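Local coordinates for YqgE/AlgH family protein (Corynebacterium diphtheriae NCTC 13129, PDB 2GS5) that is of unknown function and belongs to the UPF0301 (AlgH) family of conserved bacterial proteins, at residues Gly92-Leu106 against Asn117-Gly131. Numbering follows the deposited sequence.
Sequences GVTAQGVDAARVDNL and NLGADPEEIKPLVSG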
ATOM      1  N   GLY A  92       7.189   3.729  -5.074  1.00 13.79           N
ATOM      2  CA  GLY A  92       8.532   3.204  -5.238  1.00 13.65           C
ATOM      3  C   GLY A  92       9.209   2.895  -3.923  1.00 13.35           C
ATOM      4  O   GLY A  92       8.756   3.304  -2.851  1.00 13.71           O
ATOM      5  N   VAL A  93      10.306   2.153  -4.037  1.00 13.23           N
ATOM      6  CA  VAL A  93      11.241   1.907  -2.956  1.00 12.75           C
ATOM      7  C   VAL A  93      12.542   2.608  -3.353  1.00 12.50           C
ATOM      8  O   VAL A  93      13.097   2.323  -4.411  1.00 12.57           O
ATOM      9  CB  VAL A  93      11.479   0.392  -2.766  1.00 12.68           C
ATOM     10  CG1 VAL A  93      12.520   0.117  -1.666  1.00 14.15           C
ATOM     11  CG2 VAL A  93      10.139  -0.344  -2.500  1.00 13.65           C
ATOM     12  N   THR A  94      13.003   3.560  -2.546  1.00 12.26           N
ATOM     13  CA  THR A  94      14.203   4.318  -2.911  1.00 12.09           C
ATOM     14  C   THR A  94      15.438   3.420  -2.938  1.00 11.25           C
ATOM     15  O   THR A  94      15.577   2.505  -2.125  1.00 11.31           O
ATOM     16  CB  THR A  94      14.467   5.506  -1.955  1.00 12.44           C
ATOM     17  OG1 THR A  94      14.641   5.023  -0.623  1.00 13.78           O
ATOM     18  CG2 THR A  94      13.316   6.516  -1.987  1.00 14.17           C
ATOM     19  N   ALA A  95      16.314   3.701  -3.898  1.00 10.62           N
ATOM     20  CA  ALA A  95      17.581   3.011  -4.036  1.00 10.06           C
ATOM     21  C   ALA A  95      18.584   3.496  -3.006  1.00  9.60           C
ATOM     22  O   ALA A  95      18.429   4.554  -2.397  1.00  9.35           O
ATOM     23  CB  ALA A  95      18.142   3.228  -5.444  1.00 10.36           C
ATOM     24  N   GLN A  96      19.665   2.747  -2.852  1.00  8.91           N
ATOM     25  CA  GLN A  96      20.748   3.192  -1.994  1.00  8.53           C
ATOM     26  C   GLN A  96      21.184   4.586  -2.440  1.00  8.49           C
ATOM     27  O   GLN A  96      21.268   4.873  -3.641  1.00  8.93           O
ATOM     28  CB  GLN A  96      21.950   2.248  -2.054  1.00  8.77           C
ATOM     29  CG  GLN A  96      21.654   0.792  -1.695  1.00  9.18           C
ATOM     30  CD  GLN A  96      21.193   0.570  -0.256  1.00 11.69           C
ATOM     31  OE1 GLN A  96      21.678   1.204   0.689  1.00 11.52           O
ATOM     32  NE2 GLN A  96      20.279  -0.365  -0.083  1.00 10.57           N
ATOM     33  N   GLY A  97      21.407   5.465  -1.470  1.00  8.28           N
ATOM     34  CA  GLY A  97      21.909   6.809  -1.732  1.00  8.77           C
ATOM     35  C   GLY A  97      20.866   7.909  -1.800  1.00  8.92           C
ATOM     36  O   GLY A  97      21.206   9.090  -1.686  1.00  8.95           O
ATOM     37  N   VAL A  98      19.603   7.531  -1.964  1.00  9.40           N
ATOM     38  CA  VAL A  98      18.543   8.487  -2.257  1.00 10.30           C
ATOM     39  C   VAL A  98      17.883   9.015  -0.989  1.00 11.50           C
ATOM     40  O   VAL A  98      17.531   8.245  -0.089  1.00 11.96           O
ATOM     41  CB  VAL A  98      17.477   7.848  -3.150  1.00 10.14           C
ATOM     42  CG1 VAL A  98      16.321   8.804  -3.387  1.00 11.02           C
ATOM     43  CG2 VAL A  98      18.094   7.418  -4.466  1.00 11.32           C
ATOM     44  N   ASP A  99      17.744  10.339  -0.939  1.00 13.01           N
ATOM     45  CA  ASP A  99      16.942  11.023   0.073  1.00 13.79           C
ATOM     46  C   ASP A  99      15.833  11.731  -0.688  1.00 14.30           C
ATOM     47  O   ASP A  99      16.087  12.665  -1.444  1.00 14.04           O
ATOM     48  CB  ASP A  99      17.782  12.024   0.864  1.00 14.02           C
ATOM     49  CG  ASP A  99      16.963  12.820   1.878  1.00 13.84           C
ATOM     50  OD1 ASP A  99      15.734  12.626   1.958  1.00 16.84           O
ATOM     51  OD2 ASP A  99      17.567  13.642   2.587  1.00 16.52           O
ATOM     52  N   ALA A 100      14.607  11.269  -0.485  1.00 15.72           N
ATOM     53  CA  ALA A 100      13.464  11.766  -1.231  1.00 16.51           C
ATOM     54  C   ALA A 100      13.180  13.244  -0.980  1.00 17.18           C
ATOM     55  O   ALA A 100      12.568  13.901  -1.820  1.00 16.91           O
ATOM     56  CB  ALA A 100      12.227  10.933  -0.919  1.00 17.00           C
ATOM     57  N   ALA A 101      13.634  13.765   0.157  1.00 17.86           N
ATOM     58  CA  ALA A 101      13.478  15.192   0.466  1.00 18.52           C
ATOM     59  C   ALA A 101      14.223  16.095  -0.521  1.00 19.19           C
ATOM     60  O   ALA A 101      13.905  17.284  -0.640  1.00 19.78           O
ATOM     61  CB  ALA A 101      13.948  15.477   1.896  1.00 18.96           C
ATOM     62  N   ARG A 102      15.219  15.537  -1.211  1.00 19.45           N
ATOM     63  CA  ARG A 102      16.043  16.277  -2.163  1.00 19.93           C
ATOM     64  C   ARG A 102      15.778  15.880  -3.621  1.00 19.80           C
ATOM     65  O   ARG A 102      16.543  16.250  -4.523  1.00 20.40           O
ATOM     66  CB  ARG A 102      17.518  16.077  -1.826  1.00 20.48           C
ATOM     67  CG  ARG A 102      17.919  16.653  -0.484  1.00 21.44           C
ATOM     68  CD  ARG A 102      19.420  16.596  -0.306  1.00 21.95           C
ATOM     69  NE  ARG A 102      19.869  17.260   0.917  1.00 23.11           N
ATOM     70  CZ  ARG A 102      20.230  18.538   1.006  1.00 23.96           C
ATOM     71  NH1 ARG A 102      20.182  19.345  -0.052  1.00 24.63           N
ATOM     72  NH2 ARG A 102      20.633  19.017   2.179  1.00 24.58           N
ATOM     73  N   VAL A 103      14.699  15.133  -3.850  1.00 19.22           N
ATOM     74  CA  VAL A 103      14.287  14.756  -5.198  1.00 18.80           C
ATOM     75  C   VAL A 103      12.845  15.214  -5.383  1.00 18.74           C
ATOM     76  O   VAL A 103      11.938  14.667  -4.764  1.00 18.17           O
ATOM     77  CB  VAL A 103      14.386  13.229  -5.415  1.00 18.31           C
ATOM     78  CG1 VAL A 103      14.030  12.867  -6.858  1.00 17.36           C
ATOM     79  CG2 VAL A 103      15.790  12.745  -5.075  1.00 17.47           C
ATOM     80  N   ASP A 104      12.648  16.234  -6.217  1.00 19.04           N
ATOM     81  CA  ASP A 104      11.334  16.853  -6.373  1.00 19.07           C
ATOM     82  C   ASP A 104      10.266  15.866  -6.824  1.00 18.53           C
ATOM     83  O   ASP A 104       9.125  15.953  -6.388  1.00 19.46           O
ATOM     84  CB  ASP A 104      11.406  18.022  -7.349  1.00 20.09           C
ATOM     85  CG  ASP A 104      12.102  19.238  -6.758  1.00 21.99           C
ATOM     86  OD1 ASP A 104      12.299  19.288  -5.523  1.00 25.73           O
ATOM     87  OD2 ASP A 104      12.440  20.159  -7.528  1.00 26.80           O
ATOM     88  N   ASN A 105      10.638  14.921  -7.683  1.00 17.43           N
ATOM     89  CA  ASN A 105       9.665  13.943  -8.198  1.00 16.83           C
ATOM     90  C   ASN A 105       9.426  12.712  -7.317  1.00 16.11           C
ATOM     91  O   ASN A 105       8.714  11.791  -7.725  1.00 15.25           O
ATOM     92  CB  ASN A 105      10.048  13.514  -9.616  1.00 16.47           C
ATOM     93  CG  ASN A 105       9.797  14.607 -10.638  1.00 17.53           C
ATOM     94  OD1 ASN A 105      10.632  14.869 -11.493  1.00 21.14           O
ATOM     95  ND2 ASN A 105       8.640  15.244 -10.546  1.00 18.26           N
ATOM     96  N   LEU A 106      10.010  12.691  -6.117  1.00 15.61           N
ATOM     97  CA  LEU A 106       9.707  11.666  -5.130  1.00 15.98           C
ATOM     98  C   LEU A 106       9.145  12.302  -3.867  1.00 16.29           C
ATOM     99  O   LEU A 106       9.628  13.356  -3.431  1.00 16.76           O
ATOM    100  CB  LEU A 106      10.957  10.862  -4.772  1.00 15.34           C
ATOM    101  CG  LEU A 106      11.648  10.138  -5.926  1.00 14.80           C
ATOM    102  CD1 LEU A 106      12.894   9.416  -5.417  1.00 14.51           C
ATOM    103  CD2 LEU A 106      10.700   9.165  -6.628  1.00 13.83           C
ATOM    104  N   ASN A 117       6.305  10.721  -8.848  1.00 15.23           N
ATOM    105  CA  ASN A 117       5.584  11.580  -9.755  1.00 15.43           C
ATOM    106  C   ASN A 117       5.701  11.030 -11.165  1.00 15.22           C
ATOM    107  O   ASN A 117       6.790  11.019 -11.738  1.00 15.32           O
ATOM    108  CB  ASN A 117       6.136  13.005  -9.690  1.00 15.66           C
ATOM    109  CG  ASN A 117       5.260  13.998 -10.397  1.00 16.93           C
ATOM    110  OD1 ASN A 117       4.803  13.764 -11.522  1.00 16.18           O
ATOM    111  ND2 ASN A 117       5.020  15.133  -9.744  1.00 19.33           N
ATOM    112  N   LEU A 118       4.582  10.564 -11.727  1.00 14.90           N
ATOM    113  CA  LEU A 118       4.618   9.888 -13.033  1.00 15.05           C
ATOM    114  C   LEU A 118       4.792  10.852 -14.206  1.00 15.07           C
ATOM    115  O   LEU A 118       4.883  10.426 -15.353  1.00 14.90           O
ATOM    116  CB  LEU A 118       3.386   8.998 -13.224  1.00 15.08           C
ATOM    117  CG  LEU A 118       3.284   7.833 -12.236  1.00 14.80           C
ATOM    118  CD1 LEU A 118       2.012   7.005 -12.460  1.00 14.72           C
ATOM    119  CD2 LEU A 118       4.525   6.946 -12.271  1.00 14.56           C
ATOM    120  N   GLY A 119       4.836  12.152 -13.913  1.00 15.13           N
ATOM    121  CA  GLY A 119       5.257  13.152 -14.887  1.00 15.74           C
ATOM    122  C   GLY A 119       6.766  13.283 -15.017  1.00 16.39           C
ATOM    123  O   GLY A 119       7.255  13.980 -15.914  1.00 17.16           O
ATOM    124  N   ALA A 120       7.507  12.635 -14.116  1.00 16.47           N
ATOM    125  CA  ALA A 120       8.962  12.615 -14.187  1.00 16.55           C
ATOM    126  C   ALA A 120       9.433  11.857 -15.427  1.00 17.12           C
ATOM    127  O   ALA A 120       8.679  11.089 -16.038  1.00 17.34           O
ATOM    128  CB  ALA A 120       9.559  11.983 -12.920  1.00 17.27           C
ATOM    129  N   ASP A 121      10.688  12.083 -15.790  1.00 17.16           N
ATOM    130  CA  ASP A 121      11.354  11.296 -16.811  1.00 17.41           C
ATOM    131  C   ASP A 121      11.698   9.945 -16.195  1.00 17.35           C
ATOM    132  O   ASP A 121      12.443   9.897 -15.212  1.00 16.81           O
ATOM    133  CB  ASP A 121      12.626  12.029 -17.251  1.00 17.77           C
ATOM    134  CG  ASP A 121      13.346  11.346 -18.401  1.00 18.79           C
ATOM    135  OD1 ASP A 121      13.078  10.170 -18.718  1.00 19.64           O
ATOM    136  OD2 ASP A 121      14.214  12.016 -18.997  1.00 21.35           O
ATOM    137  N   PRO A 122      11.159   8.840 -16.750  1.00 17.51           N
ATOM    138  CA  PRO A 122      11.497   7.523 -16.200  1.00 17.82           C
ATOM    139  C   PRO A 122      12.999   7.243 -16.114  1.00 18.09           C
ATOM    140  O   PRO A 122      13.422   6.484 -15.243  1.00 17.71           O
ATOM    141  CB  PRO A 122      10.839   6.543 -17.179  1.00 18.00           C
ATOM    142  CG  PRO A 122       9.763   7.315 -17.841  1.00 18.23           C
ATOM    143  CD  PRO A 122      10.212   8.741 -17.876  1.00 17.63           C
ATOM    144  N   GLU A 123      13.782   7.838 -17.014  1.00 18.19           N
ATOM    145  CA  GLU A 123      15.241   7.692 -16.974  1.00 19.17           C
ATOM    146  C   GLU A 123      15.879   8.421 -15.786  1.00 19.00           C
ATOM    147  O   GLU A 123      16.939   8.001 -15.314  1.00 19.23           O
ATOM    148  CB  GLU A 123      15.859   8.136 -18.302  1.00 19.55           C
ATOM    149  CG  GLU A 123      15.462   7.220 -19.461  1.00 21.39           C
ATOM    150  CD  GLU A 123      16.230   7.508 -20.745  1.00 22.24           C
ATOM    151  OE1 GLU A 123      17.388   7.047 -20.879  1.00 27.40           O
ATOM    152  OE2 GLU A 123      15.670   8.191 -21.631  1.00 26.67           O
ATOM    153  N   GLU A 124      15.248   9.493 -15.306  1.00 18.70           N
ATOM    154  CA  GLU A 124      15.660  10.165 -14.058  1.00 18.86           C
ATOM    155  C   GLU A 124      15.426   9.244 -12.874  1.00 17.30           C
ATOM    156  O   GLU A 124      16.281   9.089 -11.997  1.00 17.49           O
ATOM    157  CB  GLU A 124      14.845  11.457 -13.812  1.00 18.93           C
ATOM    158  CG  GLU A 124      15.307  12.273 -12.572  1.00 20.23           C
ATOM    159  CD  GLU A 124      14.191  12.997 -11.793  1.00 21.99           C
ATOM    160  OE1 GLU A 124      14.484  13.446 -10.661  1.00 27.11           O
ATOM    161  OE2 GLU A 124      13.039  13.137 -12.269  1.00 26.24           O
ATOM    162  N   ILE A 125      14.241   8.651 -12.847  1.00 15.70           N
ATOM    163  CA  ILE A 125      13.766   7.931 -11.682  1.00 14.64           C
ATOM    164  C   ILE A 125      14.395   6.541 -11.564  1.00 14.37           C
ATOM    165  O   ILE A 125      14.662   6.084 -10.456  1.00 13.49           O
ATOM    166  CB  ILE A 125      12.222   7.851 -11.704  1.00 14.90           C
ATOM    167  CG1 ILE A 125      11.623   9.257 -11.555  1.00 15.22           C
ATOM    168  CG2 ILE A 125      11.704   6.933 -10.595  1.00 14.25           C
ATOM    169  CD1 ILE A 125      12.091  10.030 -10.308  1.00 15.50           C
ATOM    170  N   LYS A 126      14.664   5.894 -12.702  1.00 14.15           N
ATOM    171  CA  LYS A 126      15.180   4.514 -12.718  1.00 13.88           C
ATOM    172  C   LYS A 126      16.331   4.256 -11.723  1.00 12.98           C
ATOM    173  O   LYS A 126      16.222   3.349 -10.908  1.00 12.81           O
ATOM    174  CB  LYS A 126      15.555   4.079 -14.146  1.00 14.81           C
ATOM    175  CG  LYS A 126      16.191   2.681 -14.261  1.00 16.17           C
ATOM    176  CD  LYS A 126      15.175   1.573 -14.345  1.00 20.32           C
ATOM    177  CE  LYS A 126      15.827   0.220 -14.607  1.00 20.84           C
ATOM    178  NZ  LYS A 126      16.771  -0.237 -13.531  1.00 24.53           N
ATOM    179  N   PRO A 127      17.421   5.056 -11.775  1.00 12.13           N
ATOM    180  CA  PRO A 127      18.531   4.832 -10.827  1.00 12.21           C
ATOM    181  C   PRO A 127      18.204   5.115  -9.362  1.00 11.56           C
ATOM    182  O   PRO A 127      18.943   4.690  -8.469  1.00 10.89           O
ATOM    183  CB  PRO A 127      19.614   5.807 -11.311  1.00 12.33           C
ATOM    184  CG  PRO A 127      18.929   6.815 -12.107  1.00 12.99           C
ATOM    185  CD  PRO A 127      17.733   6.144 -12.723  1.00 12.38           C
ATOM    186  N   LEU A 128      17.103   5.826  -9.123  1.00 11.30           N
ATOM    187  CA  LEU A 128      16.751   6.298  -7.783  1.00 11.85           C
ATOM    188  C   LEU A 128      15.801   5.373  -7.040  1.00 11.47           C
ATOM    189  O   LEU A 128      15.528   5.607  -5.858  1.00 10.91           O
ATOM    190  CB  LEU A 128      16.122   7.687  -7.853  1.00 12.22           C
ATOM    191  CG  LEU A 128      16.907   8.740  -8.630  1.00 12.31           C
ATOM    192  CD1 LEU A 128      16.193  10.104  -8.599  1.00 13.06           C
ATOM    193  CD2 LEU A 128      18.341   8.891  -8.115  1.00 12.57           C
ATOM    194  N   VAL A 129      15.298   4.339  -7.718  1.00 11.22           N
ATOM    195  CA  VAL A 129      14.432   3.346  -7.073  1.00 11.71           C
ATOM    196  C   VAL A 129      14.945   1.927  -7.290  1.00 12.04           C
ATOM    197  O   VAL A 129      15.529   1.627  -8.329  1.00 11.53           O
ATOM    198  CB  VAL A 129      12.964   3.448  -7.564  1.00 11.82           C
ATOM    199  CG1 VAL A 129      12.344   4.814  -7.149  1.00 11.82           C
ATOM    200  CG2 VAL A 129      12.886   3.215  -9.067  1.00 13.36           C
ATOM    201  N   SER A 130      14.738   1.065  -6.298  1.00 12.07           N
ATOM    202  CA  SER A 130      15.069  -0.356  -6.426  1.00 12.93           C
ATOM    203  C   SER A 130      13.860  -1.154  -6.867  1.00 13.24           C
ATOM    204  O   SER A 130      13.984  -2.300  -7.297  1.00 14.25           O
ATOM    205  CB  SER A 130      15.606  -0.927  -5.114  1.00 13.26           C
ATOM    206  OG  SER A 130      14.682  -0.751  -4.052  1.00 14.73           O
ATOM    207  N   GLY A 131      12.684  -0.546  -6.742  1.00 13.44           N
ATOM    208  CA  GLY A 131      11.441  -1.180  -7.154  1.00 13.32           C
ATOM    209  C   GLY A 131      10.335  -0.160  -7.257  1.00 13.11           C
ATOM    210  O   GLY A 131      10.450   0.935  -6.723  1.00 12.63           O
TER
HETATM  211  O   HOH W   1      16.321  -0.134  -2.072  1.00 22.16           O
HETATM  212  O   HOH W   2      20.821   5.556  -6.415  1.00 14.27           O
HETATM  213  O   HOH W   3       6.531  15.122  -7.034  1.00 24.23           O
HETATM  214  O   HOH W   4      13.098  15.257  -9.194  1.00 28.03           O
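V93 pairs with G131 through an antiparallel bridge that joins the end of strand 87-94 to the start of strand 129-141, where these two strands pair within the mixed sheet of the AlgH-like domain. V93 N donates to G131 O (3.0 Å), while V93 O receives S130 N at 2.8 Å. A beta bulge follows, shifting the register by one residue, so that T94 lies opposite V129; on its other edge, T94 pairs with R112 through the backbone. Water 1 links T94 O to S130 OG. Just past the last bridge, A95 N gives L128 O a nearly straight bond (N-H...O 173°). Beyond it the chain reverses in a type II turn from A95 to V98, and water 2 ties Q96 O to P127 O.

The turn returns V98 to L128. With CG1 anti to the backbone N (chi1 176°), CG2 of V98 is the branch that lies against L128, 3.4 Å from L128 O and also packed on CB and CD2 of that leucine. V103 meets L128 tip to tip, CG1 to CD1 at 3.9 Å. Here the short helix 122-125, N-capped by D121, packs against the returning loop. Water 3 donates to D104 O and accepts from N117 ND2, beside a single backbone bond from N117 N to N105 O (2.9 Å, N-H...O 175°). Water 4 accepts from N105 N and donates to E124 OE1, and the CB of N105 sits near the CB of A120. Last, the side chains of L106 and I125, both also touching V116 of strand 113-116, pass each other in opposite directions, L106 CD2 to I125 CD1 at 4.0 Å.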